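Local coordinates for biofilm-associated surface protein (Staphylococcus aureus, PDB 7C7U) that probably supports biofilm formation from the staphylococcal cell wall, its calcium-binding region being consistent with a switch that modulates assembly into functional amyloid, at residues D389-R401 against D407-G421. Numbering follows the deposited sequence.
Sequences DYDKDGLLDRYER and DAENEDTDGDGKNDG. With CA (calcium ion), chain E; CA (calcium ion), chain D; CA (calcium ion), chain F; CA (calcium ion), chain G.
Metal coordination joins D391, D393 and E400 to D407, N410 and D420 around one calcium ion. The first segment supplies D391 OD2, D393 OD2 and both oxygens of E400. That bidentate grip is unequal, E400 OE1 at 2.3 Å and OE2 at 2.7 Å from the ion. The second supplies the backbone oxygens of D407 and N410 and D420 OD2. Another calcium ion lies within 389-401, held by D389, D391, D393, the L395 carbonyl, E400 and a water. D391 and D393 bridge the pair, giving OD1 to this ion and OD2 to the shared one; their CG atoms sit between backbone N and carbonyl carbon (chi1 54° and 64°). E400 OE2 coordinates both ions, and S406 also engages its carboxylate.

Hydrogen bonds set the ligands. L395 N donates to D393 OD1 in an Asx turn, while T413 grips both oxygens of D420 through N and OG1. The metal-bound water donates to A408 O and to D397 OD1, which also accepts from Y390 N; S23 holds the D397 carboxylate too. G421 N reaches D393 O weakly, at 3.4 Å and 122°.

Among nonpolar contacts, A408 CB packs 4.1 Å from D397 CA, E409 CG makes a CH-pi contact 4.2 Å from the Y390 ring centroid, and L395 CG meets G421 CA.

Ligands at loop positions 1, 3, 5, 7, 9 (D397, through water) and 12 resemble an EF-hand-type loop. D412, D414, D416, K418 and E423 repeat it; D414, D416 and E423 share a further ion with S430, V433 and E509. With D393 OD2-E400 OE2 and E400 OE1-D420 OD2 both at 3.1 Å, the junction probably depends on calcium to offset carboxylate repulsion.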
ATOM      1  N   ASP A 389       0.834  -3.236  -7.534  1.00 32.64           N
ATOM      2  CA  ASP A 389       2.288  -2.971  -7.477  1.00 29.19           C
ATOM      3  C   ASP A 389       2.483  -1.774  -8.392  1.00 28.17           C
ATOM      4  O   ASP A 389       2.906  -1.925  -9.542  1.00 34.32           O
ATOM      5  CB  ASP A 389       3.090  -4.198  -7.912  1.00 31.26           C
ATOM      6  CG  ASP A 389       4.628  -4.001  -7.799  1.00 32.84           C
ATOM      7  OD1 ASP A 389       5.078  -2.940  -7.360  1.00 29.11           O
ATOM      8  OD2 ASP A 389       5.351  -4.944  -8.149  1.00 31.58           O
ATOM      9  N   TYR A 390       2.128  -0.594  -7.881  1.00 28.01           N
ATOM     10  CA  TYR A 390       1.995   0.576  -8.738  1.00 35.09           C
ATOM     11  C   TYR A 390       3.254   0.812  -9.570  1.00 44.92           C
ATOM     12  O   TYR A 390       3.169   1.139 -10.761  1.00 41.42           O
ATOM     13  CB  TYR A 390       1.668   1.802  -7.888  1.00 38.40           C
ATOM     14  CG  TYR A 390       1.416   3.051  -8.709  1.00 50.05           C
ATOM     15  CD1 TYR A 390       2.472   3.774  -9.270  1.00 49.13           C
ATOM     16  CD2 TYR A 390       0.116   3.498  -8.940  1.00 55.02           C
ATOM     17  CE1 TYR A 390       2.235   4.909 -10.029  1.00 54.61           C
ATOM     18  CE2 TYR A 390      -0.130   4.630  -9.698  1.00 57.37           C
ATOM     19  CZ  TYR A 390       0.932   5.332 -10.238  1.00 59.81           C
ATOM     20  OH  TYR A 390       0.685   6.457 -10.991  1.00 63.57           O
ATOM     21  N   ASP A 391       4.427   0.605  -8.973  1.00 39.14           N
ATOM     22  CA  ASP A 391       5.690   0.891  -9.640  1.00 37.70           C
ATOM     23  C   ASP A 391       6.395  -0.353 -10.172  1.00 39.35           C
ATOM     24  O   ASP A 391       7.562  -0.263 -10.577  1.00 46.47           O
ATOM     25  CB  ASP A 391       6.609   1.648  -8.681  1.00 35.46           C
ATOM     26  CG  ASP A 391       6.798   0.934  -7.355  1.00 37.68           C
ATOM     27  OD1 ASP A 391       6.611  -0.296  -7.295  1.00 35.06           O
ATOM     28  OD2 ASP A 391       7.175   1.601  -6.368  1.00 39.55           O
ATOM     29  N   LYS A 392       5.732  -1.506 -10.166  1.00 31.92           N
ATOM     30  CA  LYS A 392       6.276  -2.744 -10.728  1.00 34.15           C
ATOM     31  C   LYS A 392       7.700  -3.030 -10.226  1.00 42.77           C
ATOM     32  O   LYS A 392       8.598  -3.370 -10.998  1.00 40.86           O
ATOM     33  CB  LYS A 392       6.241  -2.691 -12.267  1.00 38.93           C
ATOM     34  CG  LYS A 392       4.864  -2.275 -12.863  1.00 38.24           C
ATOM     35  CD  LYS A 392       4.849  -2.249 -14.399  1.00 39.63           C
ATOM     36  CE  LYS A 392       4.670  -3.601 -15.086  1.00 44.95           C
ATOM     37  NZ  LYS A 392       4.318  -4.710 -14.188  1.00 46.58           N
ATOM     38  N   ASP A 393       7.910  -2.902  -8.916  1.00 37.35           N
ATOM     39  CA  ASP A 393       9.182  -3.316  -8.321  1.00 40.19           C
ATOM     40  C   ASP A 393       9.090  -4.645  -7.574  1.00 39.41           C
ATOM     41  O   ASP A 393      10.057  -5.040  -6.908  1.00 31.26           O
ATOM     42  CB  ASP A 393       9.733  -2.236  -7.378  1.00 32.86           C
ATOM     43  CG  ASP A 393       8.847  -1.974  -6.182  1.00 38.43           C
ATOM     44  OD1 ASP A 393       7.916  -2.764  -5.917  1.00 39.58           O
ATOM     45  OD2 ASP A 393       9.087  -0.960  -5.488  1.00 37.54           O
ATOM     46  N   GLY A 394       7.940  -5.321  -7.632  1.00 33.45           N
ATOM     47  CA  GLY A 394       7.775  -6.602  -6.985  1.00 28.74           C
ATOM     48  C   GLY A 394       7.193  -6.559  -5.584  1.00 30.54           C
ATOM     49  O   GLY A 394       6.820  -7.612  -5.063  1.00 33.81           O
ATOM     50  N   LEU A 395       7.117  -5.392  -4.954  1.00 31.26           N
ATOM     51  CA  LEU A 395       6.547  -5.249  -3.614  1.00 31.99           C
ATOM     52  C   LEU A 395       5.169  -4.607  -3.708  1.00 34.43           C
ATOM     53  O   LEU A 395       5.057  -3.458  -4.152  1.00 31.82           O
ATOM     54  CB  LEU A 395       7.433  -4.377  -2.730  1.00 29.83           C
ATOM     55  CG  LEU A 395       8.880  -4.808  -2.520  1.00 32.23           C
ATOM     56  CD1 LEU A 395       9.551  -3.849  -1.522  1.00 34.79           C
ATOM     57  CD2 LEU A 395       8.973  -6.240  -2.036  1.00 30.06           C
ATOM     58  N   LEU A 396       4.138  -5.312  -3.224  1.00 33.80           N
ATOM     59  CA  LEU A 396       2.784  -4.767  -3.278  1.00 32.63           C
ATOM     60  C   LEU A 396       2.733  -3.397  -2.616  1.00 31.58           C
ATOM     61  O   LEU A 396       3.461  -3.129  -1.659  1.00 35.51           O
ATOM     62  CB  LEU A 396       1.788  -5.705  -2.580  1.00 32.70           C
ATOM     63  CG  LEU A 396       1.551  -7.064  -3.237  1.00 34.26           C
ATOM     64  CD1 LEU A 396       0.543  -7.910  -2.444  1.00 33.28           C
ATOM     65  CD2 LEU A 396       1.074  -6.857  -4.683  1.00 35.31           C
ATOM     66  N   ASP A 397       1.854  -2.530  -3.130  1.00 34.10           N
ATOM     67  CA  ASP A 397       1.576  -1.240  -2.502  1.00 34.82           C
ATOM     68  C   ASP A 397       1.459  -1.360  -0.992  1.00 40.21           C
ATOM     69  O   ASP A 397       2.166  -0.675  -0.239  1.00 37.92           O
ATOM     70  CB  ASP A 397       0.270  -0.651  -3.036  1.00 39.61           C
ATOM     71  CG  ASP A 397       0.400  -0.040  -4.411  1.00 39.12           C
ATOM     72  OD1 ASP A 397       1.256  -0.476  -5.194  1.00 36.20           O
ATOM     73  OD2 ASP A 397      -0.399   0.869  -4.714  1.00 43.95           O
ATOM     74  N   ARG A 398       0.554  -2.229  -0.532  1.00 36.23           N
ATOM     75  CA  ARG A 398       0.303  -2.303   0.905  1.00 40.24           C
ATOM     76  C   ARG A 398       1.487  -2.894   1.652  1.00 38.14           C
ATOM     77  O   ARG A 398       1.714  -2.543   2.810  1.00 38.66           O
ATOM     78  CB  ARG A 398      -0.971  -3.101   1.194  1.00 41.89           C
ATOM     79  CG  ARG A 398      -0.852  -4.589   1.040  1.00 37.37           C
ATOM     80  CD  ARG A 398      -2.236  -5.216   1.132  1.00 43.03           C
ATOM     81  NE  ARG A 398      -3.031  -4.892  -0.042  1.00 37.52           N
ATOM     82  CZ  ARG A 398      -4.359  -4.942  -0.099  1.00 40.39           C
ATOM     83  NH1 ARG A 398      -5.085  -5.303   0.959  1.00 37.98           N
ATOM     84  NH2 ARG A 398      -4.960  -4.621  -1.225  1.00 36.22           N
ATOM     85  N   TYR A 399       2.255  -3.782   1.017  1.00 36.78           N
ATOM     86  CA  TYR A 399       3.486  -4.244   1.648  1.00 40.38           C
ATOM     87  C   TYR A 399       4.466  -3.096   1.834  1.00 37.78           C
ATOM     88  O   TYR A 399       5.060  -2.952   2.908  1.00 43.38           O
ATOM     89  CB  TYR A 399       4.119  -5.367   0.831  1.00 38.06           C
ATOM     90  CG  TYR A 399       5.352  -5.976   1.461  1.00 38.75           C
ATOM     91  CD1 TYR A 399       6.618  -5.406   1.270  1.00 36.66           C
ATOM     92  CD2 TYR A 399       5.260  -7.125   2.237  1.00 41.58           C
ATOM     93  CE1 TYR A 399       7.741  -5.962   1.825  1.00 42.76           C
ATOM     94  CE2 TYR A 399       6.399  -7.686   2.816  1.00 44.35           C
ATOM     95  CZ  TYR A 399       7.633  -7.105   2.598  1.00 40.26           C
ATOM     96  OH  TYR A 399       8.778  -7.641   3.158  1.00 48.71           O
ATOM     97  N   GLU A 400       4.645  -2.256   0.804  1.00 39.63           N
ATOM     98  CA  GLU A 400       5.584  -1.138   0.920  1.00 40.02           C
ATOM     99  C   GLU A 400       5.132  -0.164   1.997  1.00 45.40           C
ATOM    100  O   GLU A 400       5.952   0.328   2.787  1.00 41.07           O
ATOM    101  CB  GLU A 400       5.765  -0.408  -0.422  1.00 39.00           C
ATOM    102  CG  GLU A 400       6.406  -1.259  -1.528  1.00 35.28           C
ATOM    103  CD  GLU A 400       7.060  -0.445  -2.651  1.00 39.88           C
ATOM    104  OE1 GLU A 400       8.115   0.204  -2.399  1.00 37.02           O
ATOM    105  OE2 GLU A 400       6.545  -0.477  -3.802  1.00 34.19           O
ATOM    106  N   ARG A 401       3.826   0.099   2.063  1.00 44.54           N
ATOM    107  CA  ARG A 401       3.295   1.036   3.043  1.00 43.46           C
ATOM    108  C   ARG A 401       3.434   0.497   4.460  1.00 45.38           C
ATOM    109  O   ARG A 401       3.807   1.238   5.374  1.00 47.94           O
ATOM    110  CB  ARG A 401       1.829   1.338   2.731  1.00 47.32           C
ATOM    111  CG  ARG A 401       1.626   2.555   1.859  1.00 46.23           C
ATOM    112  CD  ARG A 401       0.172   3.002   1.871  1.00 48.06           C
ATOM    113  NE  ARG A 401      -0.732   1.941   1.448  1.00 50.64           N
ATOM    114  CZ  ARG A 401      -1.140   1.784   0.194  1.00 48.36           C
ATOM    115  NH1 ARG A 401      -0.724   2.621  -0.748  1.00 47.57           N
ATOM    116  NH2 ARG A 401      -1.959   0.792  -0.119  1.00 47.40           N
ATOM    117  N   ASP A 407       8.835   3.546  -0.928  1.00 43.20           N
ATOM    118  CA  ASP A 407       7.834   4.289  -1.677  1.00 43.55           C
ATOM    119  C   ASP A 407       7.103   3.338  -2.623  1.00 40.68           C
ATOM    120  O   ASP A 407       7.743   2.605  -3.386  1.00 37.15           O
ATOM    121  CB  ASP A 407       8.518   5.432  -2.436  1.00 44.03           C
ATOM    122  CG  ASP A 407       7.536   6.381  -3.120  1.00 48.85           C
ATOM    123  OD1 ASP A 407       6.333   6.055  -3.252  1.00 47.27           O
ATOM    124  OD2 ASP A 407       7.987   7.466  -3.544  1.00 42.41           O
ATOM    125  N   ALA A 408       5.760   3.322  -2.537  1.00 44.45           N
ATOM    126  CA  ALA A 408       4.920   2.484  -3.400  1.00 41.12           C
ATOM    127  C   ALA A 408       4.809   3.003  -4.834  1.00 44.85           C
ATOM    128  O   ALA A 408       4.323   2.265  -5.702  1.00 44.27           O
ATOM    129  CB  ALA A 408       3.515   2.343  -2.805  1.00 41.06           C
ATOM    130  N   GLU A 409       5.218   4.251  -5.101  1.00 48.22           N
ATOM    131  CA  GLU A 409       5.177   4.850  -6.435  1.00 46.15           C
ATOM    132  C   GLU A 409       6.571   5.222  -6.950  1.00 46.35           C
ATOM    133  O   GLU A 409       6.716   6.163  -7.731  1.00 52.91           O
ATOM    134  CB  GLU A 409       4.265   6.077  -6.451  1.00 49.73           C
ATOM    135  CG  GLU A 409       2.831   5.821  -5.990  1.00 51.62           C
ATOM    136  CD  GLU A 409       2.539   6.426  -4.621  1.00 57.71           C
ATOM    137  OE1 GLU A 409       3.392   6.303  -3.716  1.00 58.52           O
ATOM    138  OE2 GLU A 409       1.456   7.029  -4.450  1.00 65.74           O
ATOM    139  N   ASN A 410       7.607   4.526  -6.490  1.00 43.69           N
ATOM    140  CA  ASN A 410       8.966   4.686  -7.018  1.00 41.67           C
ATOM    141  C   ASN A 410       9.651   3.335  -6.924  1.00 35.60           C
ATOM    142  O   ASN A 410       9.801   2.797  -5.830  1.00 36.21           O
ATOM    143  CB  ASN A 410       9.759   5.748  -6.249  1.00 43.45           C
ATOM    144  CG  ASN A 410      11.160   6.013  -6.848  1.00 43.63           C
ATOM    145  OD1 ASN A 410      11.677   5.234  -7.651  1.00 41.09           O
ATOM    146  ND2 ASN A 410      11.768   7.123  -6.442  1.00 43.66           N
ATOM    147  N   GLU A 411      10.045   2.771  -8.056  1.00 38.27           N
ATOM    148  CA  GLU A 411      10.659   1.450  -8.011  1.00 38.10           C
ATOM    149  C   GLU A 411      12.068   1.466  -7.418  1.00 37.33           C
ATOM    150  O   GLU A 411      12.597   0.396  -7.116  1.00 37.03           O
ATOM    151  CB  GLU A 411      10.672   0.812  -9.413  1.00 41.96           C
ATOM    152  CG  GLU A 411      11.614   1.427 -10.444  1.00 43.28           C
ATOM    153  CD  GLU A 411      11.029   2.645 -11.131  1.00 50.26           C
ATOM    154  OE1 GLU A 411      11.781   3.356 -11.832  1.00 53.07           O
ATOM    155  OE2 GLU A 411       9.809   2.874 -11.002  1.00 52.07           O
ATOM    156  N   ASP A 412      12.668   2.644  -7.200  1.00 35.92           N
ATOM    157  CA  ASP A 412      14.038   2.745  -6.633  1.00 40.51           C
ATOM    158  C   ASP A 412      14.008   3.925  -5.658  1.00 39.54           C
ATOM    159  O   ASP A 412      14.464   5.026  -5.971  1.00 39.72           O
ATOM    160  CB  ASP A 412      15.086   2.915  -7.732  1.00 38.73           C
ATOM    161  CG  ASP A 412      16.510   3.000  -7.184  1.00 41.30           C
ATOM    162  OD1 ASP A 412      16.734   2.638  -6.004  1.00 39.79           O
ATOM    163  OD2 ASP A 412      17.397   3.441  -7.940  1.00 41.26           O
ATOM    164  N   THR A 413      13.414   3.686  -4.480  1.00 34.87           N
ATOM    165  CA  THR A 413      13.094   4.777  -3.563  1.00 33.80           C
ATOM    166  C   THR A 413      14.317   5.592  -3.178  1.00 41.43           C
ATOM    167  O   THR A 413      14.236   6.825  -3.099  1.00 41.83           O
ATOM    168  CB  THR A 413      12.409   4.214  -2.317  1.00 37.25           C
ATOM    169  OG1 THR A 413      11.163   3.607  -2.689  1.00 42.28           O
ATOM    170  CG2 THR A 413      12.190   5.285  -1.252  1.00 37.34           C
ATOM    171  N   ASP A 414      15.455   4.927  -2.934  1.00 33.98           N
ATOM    172  CA  ASP A 414      16.641   5.606  -2.419  1.00 38.74           C
ATOM    173  C   ASP A 414      17.550   6.147  -3.522  1.00 41.22           C
ATOM    174  O   ASP A 414      18.560   6.790  -3.207  1.00 40.60           O
ATOM    175  CB  ASP A 414      17.413   4.714  -1.424  1.00 33.67           C
ATOM    176  CG  ASP A 414      17.813   3.388  -1.993  1.00 38.43           C
ATOM    177  OD1 ASP A 414      18.254   3.327  -3.160  1.00 40.45           O
ATOM    178  OD2 ASP A 414      17.733   2.399  -1.252  1.00 39.77           O
ATOM    179  N   GLY A 415      17.269   5.818  -4.790  1.00 41.87           N
ATOM    180  CA  GLY A 415      18.050   6.277  -5.928  1.00 43.79           C
ATOM    181  C   GLY A 415      19.335   5.540  -6.237  1.00 41.57           C
ATOM    182  O   GLY A 415      20.068   5.972  -7.134  1.00 43.37           O
ATOM    183  N   ASP A 416      19.633   4.436  -5.562  1.00 40.87           N
ATOM    184  CA  ASP A 416      20.953   3.825  -5.716  1.00 46.89           C
ATOM    185  C   ASP A 416      21.045   2.877  -6.912  1.00 43.82           C
ATOM    186  O   ASP A 416      22.094   2.252  -7.113  1.00 46.66           O
ATOM    187  CB  ASP A 416      21.347   3.087  -4.425  1.00 38.79           C
ATOM    188  CG  ASP A 416      20.515   1.804  -4.187  1.00 42.68           C
ATOM    189  OD1 ASP A 416      19.583   1.494  -4.985  1.00 34.98           O
ATOM    190  OD2 ASP A 416      20.802   1.111  -3.185  1.00 40.92           O
ATOM    191  N   GLY A 417      19.983   2.747  -7.707  1.00 41.22           N
ATOM    192  CA  GLY A 417      20.022   1.895  -8.873  1.00 43.63           C
ATOM    193  C   GLY A 417      19.634   0.452  -8.632  1.00 42.91           C
ATOM    194  O   GLY A 417      19.470  -0.301  -9.603  1.00 44.84           O
ATOM    195  N   LYS A 418      19.474   0.042  -7.384  1.00 36.29           N
ATOM    196  CA  LYS A 418      18.915  -1.262  -7.057  1.00 40.34           C
ATOM    197  C   LYS A 418      17.437  -1.069  -6.699  1.00 35.77           C
ATOM    198  O   LYS A 418      17.111  -0.293  -5.789  1.00 34.08           O
ATOM    199  CB  LYS A 418      19.698  -1.903  -5.906  1.00 40.11           C
ATOM    200  CG  LYS A 418      21.194  -2.186  -6.218  1.00 38.34           C
ATOM    201  CD  LYS A 418      21.870  -2.879  -5.041  1.00 40.04           C
ATOM    202  CE  LYS A 418      21.962  -1.971  -3.815  1.00 42.54           C
ATOM    203  NZ  LYS A 418      22.421  -2.718  -2.617  1.00 38.78           N
ATOM    204  N   ASN A 419      16.548  -1.775  -7.405  1.00 38.18           N
ATOM    205  CA  ASN A 419      15.110  -1.586  -7.195  1.00 34.08           C
ATOM    206  C   ASN A 419      14.648  -2.192  -5.860  1.00 37.47           C
ATOM    207  O   ASN A 419      15.239  -3.139  -5.333  1.00 37.73           O
ATOM    208  CB  ASN A 419      14.316  -2.184  -8.367  1.00 37.33           C
ATOM    209  CG  ASN A 419      14.500  -1.400  -9.664  1.00 39.56           C
ATOM    210  OD1 ASN A 419      14.577  -0.163  -9.662  1.00 38.27           O
ATOM    211  ND2 ASN A 419      14.575  -2.123 -10.783  1.00 45.02           N
ATOM    212  N   ASP A 420      13.522  -1.663  -5.353  1.00 40.69           N
ATOM    213  CA  ASP A 420      13.104  -1.913  -3.970  1.00 36.53           C
ATOM    214  C   ASP A 420      12.962  -3.396  -3.668  1.00 36.74           C
ATOM    215  O   ASP A 420      13.534  -3.892  -2.692  1.00 35.87           O
ATOM    216  CB  ASP A 420      11.786  -1.198  -3.689  1.00 36.14           C
ATOM    217  CG  ASP A 420      11.950   0.284  -3.657  1.00 40.13           C
ATOM    218  OD1 ASP A 420      13.106   0.743  -3.783  1.00 34.48           O
ATOM    219  OD2 ASP A 420      10.953   1.003  -3.468  1.00 35.99           O
ATOM    220  N   GLY A 421      12.169  -4.117  -4.467  1.00 36.75           N
ATOM    221  CA  GLY A 421      12.030  -5.550  -4.248  1.00 34.87           C
ATOM    222  C   GLY A 421      13.352  -6.291  -4.336  1.00 40.35           C
ATOM    223  O   GLY A 421      13.671  -7.125  -3.483  1.00 38.59           O
TER
HETATM  224 CA    CA E1003       8.725   0.889  -4.492  1.00 38.19          CA
HETATM  225 CA    CA D1002       5.775  -1.715  -5.503  1.00 38.28          CA
HETATM  226 CA    CA F1004      17.429   1.332  -4.281  1.00 36.95          CA
HETATM  227 CA    CA G1005      19.663   0.726  -0.957  1.00 40.03          CA
HETATM  228  O   HOH W   1       3.817  -0.098  -5.125  1.00 37.20           O